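PDB 5TJJ: transcriptional regulator, IclR family from Alicyclobacillus acidocaldarius subsp. acidocaldarius, which probably binds DNA as a transcription factor and thereby regulates the expression of target genes. Local coordinates for residues Gln28-Leu31 against Thr32-Ala35; Ser59-Pro62 against Gln63-Arg66; Ala169-Pro172 against Asn173-Thr176. All coordinates share one frame; numbering follows the deposited sequence.

Contacts 1 and 2 belong to the same winged helix-turn-helix domain, their centres about 11 Å apart. Residues 28-35 run from short strand 29-30 into helix 31-38, and residues 59-66 form the tip of the hairpin made by strands 58-61 and 66-69; all three strands build one antiparallel sheet. Arg66 joins the two contacts, its NH1 lying 2.7 Å from Gln28 O in a probable hydrogen bond. Contact 3, residues 169-176, comes last along the chain, in the C-terminal domain, with its centre about 54 Å from that of contact 1 and about 60 Å from that of contact 2. The elongated chain thus keeps its probable DNA-binding end well away from this loop.

Contact 1: Gln28-Leu31 against Thr32-Ala35; sequences QSTL and TEIA
Thr30 and Glu33 hold each other at the start of helix 31-38 by two reciprocal bonds. Thr30 N gives its hydrogen to Glu33 OE1 at 3.0 Å, a fairly straight bond (161°) that meets the carboxylate oxygen on its anti side, 33° out of plane. In return Glu33 N points at Thr30 OG1, a weak bond at 3.3 Å. The hydroxyl can receive it because Thr30 places OG1 between its own N and carbonyl carbon (chi1 69°), facing the first turn, where it also rests 3.3 Å from Glu33 CG. Glu33 keeps CG beside its own backbone N and then runs extended, carrying the carboxylate back toward residues 29-30 until OE1 comes within 3.5 Å of Ser29 CA; the same oxygen makes a long, weak ion pair with Arg66 NH1. With an alanine here, Thr30 N would probably lose its acceptor and Arg66 its weak ionic partner. Behind the cap, the regular helix bonds begin: Ile34 N to Thr30 O at 3.0 Å, and Ala35 N to Leu31 O at 2.9 Å. Ile34 also turns CG1 toward Ser29 CB, 3.7 Å away, and Leu21 of helix 9-21 touches both residues. Ser29 OG itself bonds to Tyr26 O, while Leu31 points away from the helix turn and packs on Cys45, Leu46 and Leu49 of helix 42-54. The Thr30-Glu33 pair is a capping box with Thr30 as N-cap, here starting the helix that precedes the probable recognition helix of a winged helix-turn-helix domain.

Contact 2: Ser59-Pro62 against Gln63-Arg66; sequences SYDP and QSRR
The Asp61 carboxylate takes hold of Gln63 N and Ser64 OG at the turn of a beta hairpin that forms the wing of the winged helix-turn-helix domain. The chain leaves strand 58-61 through Pro62, turns, and comes back into strand 66-69. At Gln63 the backbone N donates to Asp61 OD1 at 3.1 Å, closing an Asx turn; the N-H comes from above the carboxylate, 55° out of its plane. Asp61 can reach it because CG lies anti to its own N (chi1 172°), swinging the carboxylate over the turn. The second oxygen is used one residue further on: Ser64 OG makes a weak bond to Asp61 OD2, also at 3.1 Å. One carboxylate thus ties down two successive residues of the turn, on a surface loop where Pro62 and Gln63 are exposed. Arg65 takes a left-handed helical backbone conformation (phi 70°), which turns the chain back toward the strand. Its N reaches Asp61 O at 2.9 Å, while its side chain, bent at chi2 and chi3, runs alongside Tyr60 in the same direction. Arg65 NE donates to Tyr60 OH at 2.8 Å in a bent bond, the hydroxyl oxygen lying at the guanidinium edge and close to its plane, so that ring and guanidinium stand nearly perpendicular. The aromatic ring passes close to the Arg65 backbone, with Tyr60 CE1 3.5 Å from Arg65 C, and also meets the ring of Tyr67. Arg66 sends its guanidinium away to Gln28 O, but its own carbonyl stays in the hairpin: Arg66 O accepts from Asp61 N at 3.0 Å and sits 3.5 Å from Tyr60 CA in a CA-H...O contact.

Contact 3: Ala169-Pro172 against Asn173-Thr176; sequences AYTP and NSIT
Thr171 to Ser174 form a type I beta turn whose closing bond, Ser174 N to Thr171 O, is long and weak at 3.4 Å. This is a surface loop of the IclR C-terminal domain, joining helix 156-164 to helix 178-191, and side-chain oxygens do much of the work of holding it. Thr171 points OG1 inward over the turn, with the hydroxyl tucked between its own backbone N and carbonyl carbon (chi1 73°). From there OG1 accepts from Asn173 N at 3.1 Å, which makes an ST turn, and takes a weaker, more bent bond from Ser174 N. The hydrogen of Ser174 N is therefore shared between the carbonyl and the hydroxyl of the same threonine. Thr171 OG1 is also hydrogen-bonded to Gly198 O, so the turn is moored to the segment that follows strand 194-197. Asn173 adds a second line, to the end of strand 194-197, its ND2 bonding to His197 O, while its OD1 folds back to 3.4 Å from Pro172 C. Ser174 works in the opposite direction along the chain. Its OG, placed beside its own N, faces the amides of Tyr170 and Thr171, four and three residues back, and receives a weak bond from each, Tyr170 N at 3.1 Å and Thr171 N at 3.4 Å. Glu199 O is a further partner of that hydroxyl, which thus joins the bend at 170-171 to the neighbouring loop. Tyr170 packs on Leu200 of that loop, and Ile175 turns the other way, against Tyr181 and Leu184 of helix 178-191. Beyond Ser174, Ala169 CB meets Thr176 CG2 at 3.7 Å, a methyl-to-methyl contact.

Contact 1: Gln28-Leu31 against Thr32-Ala35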
ATOM      1  N   GLN A  28      -6.527  -9.356 -14.872  1.00 49.49           N
ATOM      2  CA  GLN A  28      -7.682 -10.261 -14.964  1.00 50.96           C
ATOM      3  C   GLN A  28      -7.201 -11.559 -15.635  1.00 50.02           C
ATOM      4  O   GLN A  28      -7.080 -11.617 -16.876  1.00 50.16           O
ATOM      5  CB  GLN A  28      -8.830  -9.626 -15.764  1.00 53.77           C
ATOM      6  CG  GLN A  28      -9.415  -8.361 -15.150  1.00 55.48           C
ATOM      7  CD  GLN A  28     -10.298  -8.583 -13.924  1.00 55.92           C
ATOM      8  OE1 GLN A  28     -10.766  -9.699 -13.636  1.00 56.71           O
ATOM      9  NE2 GLN A  28     -10.544  -7.497 -13.191  1.00 56.35           N
ATOM     10  N   SER A  29      -6.927 -12.584 -14.816  1.00 47.71           N
ATOM     11  CA  SER A  29      -6.269 -13.815 -15.293  1.00 48.16           C
ATOM     12  C   SER A  29      -7.076 -15.084 -15.017  1.00 49.41           C
ATOM     13  O   SER A  29      -7.582 -15.261 -13.903  1.00 48.41           O
ATOM     14  CB  SER A  29      -4.892 -13.924 -14.649  1.00 45.39           C
ATOM     15  OG  SER A  29      -4.029 -12.931 -15.158  1.00 45.33           O
ATOM     16  N   THR A  30      -7.197 -15.961 -16.022  1.00 51.93           N
ATOM     17  CA  THR A  30      -7.864 -17.255 -15.815  1.00 54.31           C
ATOM     18  C   THR A  30      -6.961 -18.167 -14.988  1.00 52.99           C
ATOM     19  O   THR A  30      -5.758 -17.901 -14.824  1.00 51.91           O
ATOM     20  CB  THR A  30      -8.231 -18.003 -17.119  1.00 57.88           C
ATOM     21  OG1 THR A  30      -7.037 -18.452 -17.785  1.00 58.25           O
ATOM     22  CG2 THR A  30      -9.060 -17.128 -18.034  1.00 59.58           C
ATOM     23  N   LEU A  31      -7.560 -19.244 -14.479  1.00 53.02           N
ATOM     24  CA  LEU A  31      -6.859 -20.203 -13.653  1.00 50.29           C
ATOM     25  C   LEU A  31      -5.689 -20.777 -14.457  1.00 51.74           C
ATOM     26  O   LEU A  31      -4.579 -20.859 -13.935  1.00 50.66           O
ATOM     27  CB  LEU A  31      -7.815 -21.289 -13.145  1.00 51.24           C
ATOM     28  CG  LEU A  31      -7.243 -22.498 -12.403  1.00 50.40           C
ATOM     29  CD1 LEU A  31      -6.521 -22.028 -11.160  1.00 47.18           C
ATOM     30  CD2 LEU A  31      -8.325 -23.509 -12.057  1.00 53.07           C
ATOM     31  N   THR A  32      -5.925 -21.122 -15.728  1.00 54.99           N
ATOM     32  CA  THR A  32      -4.886 -21.697 -16.588  1.00 56.31           C
ATOM     33  C   THR A  32      -3.698 -20.747 -16.731  1.00 54.91           C
ATOM     34  O   THR A  32      -2.556 -21.128 -16.477  1.00 54.57           O
ATOM     35  CB  THR A  32      -5.435 -22.052 -17.988  1.00 59.85           C
ATOM     36  OG1 THR A  32      -6.451 -23.040 -17.846  1.00 62.42           O
ATOM     37  CG2 THR A  32      -4.341 -22.597 -18.924  1.00 61.29           C
ATOM     38  N   GLU A  33      -3.971 -19.513 -17.128  1.00 54.93           N
ATOM     39  CA  GLU A  33      -2.923 -18.516 -17.308  1.00 54.55           C
ATOM     40  C   GLU A  33      -2.074 -18.361 -16.022  1.00 52.13           C
ATOM     41  O   GLU A  33      -0.838 -18.348 -16.076  1.00 50.23           O
ATOM     42  CB  GLU A  33      -3.547 -17.183 -17.715  1.00 56.28           C
ATOM     43  CG  GLU A  33      -4.243 -17.196 -19.087  1.00 60.78           C
ATOM     44  CD  GLU A  33      -5.028 -15.921 -19.383  1.00 62.32           C
ATOM     45  OE1 GLU A  33      -5.519 -15.263 -18.425  1.00 61.18           O
ATOM     46  OE2 GLU A  33      -5.152 -15.578 -20.586  1.00 66.24           O
ATOM     47  N   ILE A  34      -2.742 -18.288 -14.868  1.00 50.96           N
ATOM     48  CA  ILE A  34      -2.040 -18.202 -13.580  1.00 48.87           C
ATOM     49  C   ILE A  34      -1.126 -19.411 -13.327  1.00 50.31           C
ATOM     50  O   ILE A  34       0.075 -19.250 -13.028  1.00 49.94           O
ATOM     51  CB  ILE A  34      -3.005 -18.027 -12.392  1.00 46.25           C
ATOM     52  CG1 ILE A  34      -3.681 -16.659 -12.480  1.00 46.82           C
ATOM     53  CG2 ILE A  34      -2.246 -18.124 -11.062  1.00 44.04           C
ATOM     54  CD1 ILE A  34      -4.871 -16.477 -11.562  1.00 46.56           C
ATOM     55  N   ALA A  35      -1.706 -20.605 -13.410  1.00 50.76           N
ATOM     56  CA  ALA A  35      -0.960 -21.838 -13.148  1.00 52.12           C
ATOM     57  C   ALA A  35       0.214 -22.039 -14.122  1.00 53.68           C
ATOM     58  O   ALA A  35       1.314 -22.402 -13.708  1.00 54.12           O
ATOM     59  CB  ALA A  35      -1.896 -23.025 -13.177  1.00 54.13           C
TER

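Contact 2: Ser59-Pro62 against Gln63-Arg66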
ATOM      1  N   SER A  59     -10.632 -11.474  -6.134  1.00 44.76           N
ATOM      2  CA  SER A  59     -12.008 -11.674  -6.638  1.00 47.15           C
ATOM      3  C   SER A  59     -12.044 -12.456  -7.918  1.00 47.68           C
ATOM      4  O   SER A  59     -11.050 -12.606  -8.612  1.00 45.55           O
ATOM      5  CB  SER A  59     -12.804 -10.368  -6.770  1.00 48.56           C
ATOM      6  OG  SER A  59     -11.969  -9.275  -7.043  1.00 48.91           O
ATOM      7  N   TYR A  60     -13.227 -12.976  -8.197  1.00 50.35           N
ATOM      8  CA  TYR A  60     -13.475 -13.825  -9.353  1.00 52.71           C
ATOM      9  C   TYR A  60     -14.696 -13.243 -10.078  1.00 54.48           C
ATOM     10  O   TYR A  60     -15.655 -12.805  -9.454  1.00 55.85           O
ATOM     11  CB  TYR A  60     -13.700 -15.264  -8.870  1.00 53.67           C
ATOM     12  CG  TYR A  60     -14.037 -16.272  -9.946  1.00 57.07           C
ATOM     13  CD1 TYR A  60     -13.065 -16.700 -10.850  1.00 57.37           C
ATOM     14  CD2 TYR A  60     -15.316 -16.830 -10.044  1.00 59.39           C
ATOM     15  CE1 TYR A  60     -13.345 -17.634 -11.824  1.00 59.59           C
ATOM     16  CE2 TYR A  60     -15.605 -17.766 -11.025  1.00 62.17           C
ATOM     17  CZ  TYR A  60     -14.613 -18.164 -11.915  1.00 62.58           C
ATOM     18  OH  TYR A  60     -14.876 -19.088 -12.923  1.00 66.15           O
ATOM     19  N   ASP A  61     -14.630 -13.205 -11.394  1.00 56.30           N
ATOM     20  CA  ASP A  61     -15.724 -12.752 -12.209  1.00 59.35           C
ATOM     21  C   ASP A  61     -16.288 -14.026 -12.873  1.00 63.70           C
ATOM     22  O   ASP A  61     -15.624 -14.618 -13.727  1.00 65.40           O
ATOM     23  CB  ASP A  61     -15.199 -11.735 -13.223  1.00 58.50           C
ATOM     24  CG  ASP A  61     -16.230 -11.337 -14.251  1.00 61.25           C
ATOM     25  OD1 ASP A  61     -17.411 -11.734 -14.146  1.00 63.70           O
ATOM     26  OD2 ASP A  61     -15.845 -10.615 -15.182  1.00 61.59           O
ATOM     27  N   PRO A  62     -17.503 -14.459 -12.480  1.00 66.94           N
ATOM     28  CA  PRO A  62     -18.047 -15.705 -13.066  1.00 70.59           C
ATOM     29  C   PRO A  62     -18.296 -15.682 -14.577  1.00 73.38           C
ATOM     30  O   PRO A  62     -18.347 -16.749 -15.169  1.00 75.81           O
ATOM     31  CB  PRO A  62     -19.380 -15.919 -12.322  1.00 72.16           C
ATOM     32  CG  PRO A  62     -19.340 -15.001 -11.146  1.00 70.62           C
ATOM     33  CD  PRO A  62     -18.438 -13.855 -11.511  1.00 67.14           C
ATOM     34  N   GLN A  63     -18.451 -14.497 -15.182  1.00 74.73           N
ATOM     35  CA  GLN A  63     -18.650 -14.362 -16.644  1.00 77.04           C
ATOM     36  C   GLN A  63     -17.422 -14.781 -17.455  1.00 75.36           C
ATOM     37  O   GLN A  63     -17.502 -15.672 -18.291  1.00 77.51           O
ATOM     38  CB  GLN A  63     -18.973 -12.915 -17.027  1.00 78.24           C
ATOM     39  CG  GLN A  63     -20.264 -12.343 -16.472  1.00 80.60           C
ATOM     40  CD  GLN A  63     -20.272 -10.820 -16.558  1.00 81.15           C
ATOM     41  OE1 GLN A  63     -19.534 -10.131 -15.831  1.00 78.69           O
ATOM     42  NE2 GLN A  63     -21.083 -10.286 -17.459  1.00 82.95           N
ATOM     43  N   SER A  64     -16.305 -14.103 -17.206  1.00 72.19           N
ATOM     44  CA  SER A  64     -15.045 -14.282 -17.942  1.00 71.46           C
ATOM     45  C   SER A  64     -14.146 -15.348 -17.335  1.00 71.02           C
ATOM     46  O   SER A  64     -13.177 -15.759 -17.970  1.00 71.73           O
ATOM     47  CB  SER A  64     -14.265 -12.974 -17.915  1.00 68.89           C
ATOM     48  OG  SER A  64     -13.955 -12.644 -16.570  1.00 65.18           O
ATOM     49  N   ARG A  65     -14.438 -15.738 -16.089  1.00 70.08           N
ATOM     50  CA  ARG A  65     -13.702 -16.774 -15.338  1.00 69.49           C
ATOM     51  C   ARG A  65     -12.300 -16.323 -14.945  1.00 62.99           C
ATOM     52  O   ARG A  65     -11.377 -17.140 -14.846  1.00 63.09           O
ATOM     53  CB  ARG A  65     -13.643 -18.107 -16.108  1.00 76.27           C
ATOM     54  CG  ARG A  65     -14.945 -18.550 -16.806  1.00 82.38           C
ATOM     55  CD  ARG A  65     -15.899 -19.373 -15.934  1.00 85.84           C
ATOM     56  NE  ARG A  65     -15.259 -20.549 -15.328  1.00 89.38           N
ATOM     57  CZ  ARG A  65     -14.864 -21.649 -15.983  1.00 93.02           C
ATOM     58  NH1 ARG A  65     -15.017 -21.755 -17.301  1.00 95.55           N
ATOM     59  NH2 ARG A  65     -14.295 -22.648 -15.313  1.00 94.47           N
ATOM     60  N   ARG A  66     -12.166 -15.023 -14.689  1.00 58.14           N
ATOM     61  CA  ARG A  66     -10.877 -14.389 -14.402  1.00 53.82           C
ATOM     62  C   ARG A  66     -10.814 -13.892 -12.972  1.00 50.27           C
ATOM     63  O   ARG A  66     -11.811 -13.410 -12.423  1.00 47.04           O
ATOM     64  CB  ARG A  66     -10.621 -13.227 -15.344  1.00 53.96           C
ATOM     65  CG  ARG A  66     -10.270 -13.682 -16.738  1.00 57.45           C
ATOM     66  CD  ARG A  66     -10.421 -12.597 -17.791  1.00 58.79           C
ATOM     67  NE  ARG A  66     -10.192 -13.164 -19.123  1.00 62.44           N
ATOM     68  CZ  ARG A  66      -8.998 -13.412 -19.665  1.00 63.55           C
ATOM     69  NH1 ARG A  66      -7.872 -13.124 -19.014  1.00 63.08           N
ATOM     70  NH2 ARG A  66      -8.928 -13.950 -20.871  1.00 66.74           N
TER

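Contact 3: Ala169-Pro172 against Asn173-Thr176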
ATOM      1  N   ALA A 169      33.578  20.746 -12.857  1.00 65.89           N
ATOM      2  CA  ALA A 169      34.704  20.037 -12.235  1.00 65.10           C
ATOM      3  C   ALA A 169      34.883  20.427 -10.762  1.00 63.29           C
ATOM      4  O   ALA A 169      35.496  21.457 -10.469  1.00 64.72           O
ATOM      5  CB  ALA A 169      35.989  20.315 -13.018  1.00 67.67           C
ATOM      6  N   TYR A 170      34.371  19.603  -9.840  1.00 59.85           N
ATOM      7  CA  TYR A 170      34.531  19.868  -8.394  1.00 59.26           C
ATOM      8  C   TYR A 170      35.929  19.567  -7.872  1.00 58.87           C
ATOM      9  O   TYR A 170      36.420  20.264  -6.985  1.00 59.73           O
ATOM     10  CB  TYR A 170      33.509  19.106  -7.567  1.00 58.61           C
ATOM     11  CG  TYR A 170      32.102  19.577  -7.797  1.00 60.01           C
ATOM     12  CD1 TYR A 170      31.598  20.694  -7.130  1.00 61.83           C
ATOM     13  CD2 TYR A 170      31.262  18.902  -8.693  1.00 60.64           C
ATOM     14  CE1 TYR A 170      30.301  21.129  -7.351  1.00 63.30           C
ATOM     15  CE2 TYR A 170      29.961  19.320  -8.924  1.00 60.73           C
ATOM     16  CZ  TYR A 170      29.481  20.430  -8.255  1.00 63.13           C
ATOM     17  OH  TYR A 170      28.191  20.831  -8.503  1.00 64.98           O
ATOM     18  N   THR A 171      36.565  18.535  -8.404  1.00 57.80           N
ATOM     19  CA  THR A 171      37.900  18.134  -7.949  1.00 60.19           C
ATOM     20  C   THR A 171      38.752  17.774  -9.158  1.00 61.53           C
ATOM     21  O   THR A 171      38.255  17.809 -10.274  1.00 61.28           O
ATOM     22  CB  THR A 171      37.823  16.903  -7.015  1.00 58.59           C
ATOM     23  OG1 THR A 171      37.523  15.737  -7.794  1.00 58.50           O
ATOM     24  CG2 THR A 171      36.751  17.066  -5.918  1.00 56.03           C
ATOM     25  N   PRO A 172      40.041  17.433  -8.946  1.00 64.90           N
ATOM     26  CA  PRO A 172      40.863  16.884 -10.047  1.00 66.73           C
ATOM     27  C   PRO A 172      40.443  15.509 -10.593  1.00 65.64           C
ATOM     28  O   PRO A 172      40.924  15.121 -11.672  1.00 67.28           O
ATOM     29  CB  PRO A 172      42.260  16.781  -9.425  1.00 69.36           C
ATOM     30  CG  PRO A 172      42.271  17.830  -8.371  1.00 69.90           C
ATOM     31  CD  PRO A 172      40.886  17.814  -7.795  1.00 66.44           C
ATOM     32  N   ASN A 173      39.601  14.776  -9.850  1.00 62.56           N
ATOM     33  CA  ASN A 173      39.102  13.465 -10.278  1.00 60.47           C
ATOM     34  C   ASN A 173      37.716  13.520 -10.872  1.00 56.56           C
ATOM     35  O   ASN A 173      37.205  12.480 -11.273  1.00 56.56           O
ATOM     36  CB  ASN A 173      39.036  12.487  -9.103  1.00 60.67           C
ATOM     37  CG  ASN A 173      40.337  12.390  -8.337  1.00 63.77           C
ATOM     38  OD1 ASN A 173      41.381  12.776  -8.826  1.00 66.03           O
ATOM     39  ND2 ASN A 173      40.267  11.857  -7.114  1.00 64.83           N
ATOM     40  N   SER A 174      37.083  14.692 -10.894  1.00 54.31           N
ATOM     41  CA  SER A 174      35.818  14.874 -11.603  1.00 52.40           C
ATOM     42  C   SER A 174      35.931  14.470 -13.066  1.00 53.90           C
ATOM     43  O   SER A 174      36.951  14.690 -13.720  1.00 55.42           O
ATOM     44  CB  SER A 174      35.314  16.318 -11.528  1.00 51.84           C
ATOM     45  OG  SER A 174      34.625  16.550 -10.323  1.00 50.70           O
ATOM     46  N   ILE A 175      34.864  13.859 -13.559  1.00 55.04           N
ATOM     47  CA  ILE A 175      34.786  13.444 -14.936  1.00 56.71           C
ATOM     48  C   ILE A 175      34.130  14.613 -15.626  1.00 56.71           C
ATOM     49  O   ILE A 175      32.985  14.964 -15.328  1.00 54.76           O
ATOM     50  CB  ILE A 175      33.931  12.171 -15.143  1.00 57.06           C
ATOM     51  CG1 ILE A 175      34.247  11.076 -14.101  1.00 56.92           C
ATOM     52  CG2 ILE A 175      34.144  11.648 -16.559  1.00 59.23           C
ATOM     53  CD1 ILE A 175      35.717  10.738 -13.916  1.00 58.95           C
ATOM     54  N   THR A 176      34.909  15.241 -16.488  1.00 60.80           N
ATOM     55  CA  THR A 176      34.459  16.278 -17.408  1.00 63.17           C
ATOM     56  C   THR A 176      34.645  15.933 -18.901  1.00 64.59           C
ATOM     57  O   THR A 176      34.147  16.664 -19.747  1.00 66.26           O
ATOM     58  CB  THR A 176      35.234  17.576 -17.114  1.00 65.84           C
ATOM     59  OG1 THR A 176      36.647  17.321 -17.154  1.00 65.49           O
ATOM     60  CG2 THR A 176      34.858  18.090 -15.732  1.00 65.98           C
TER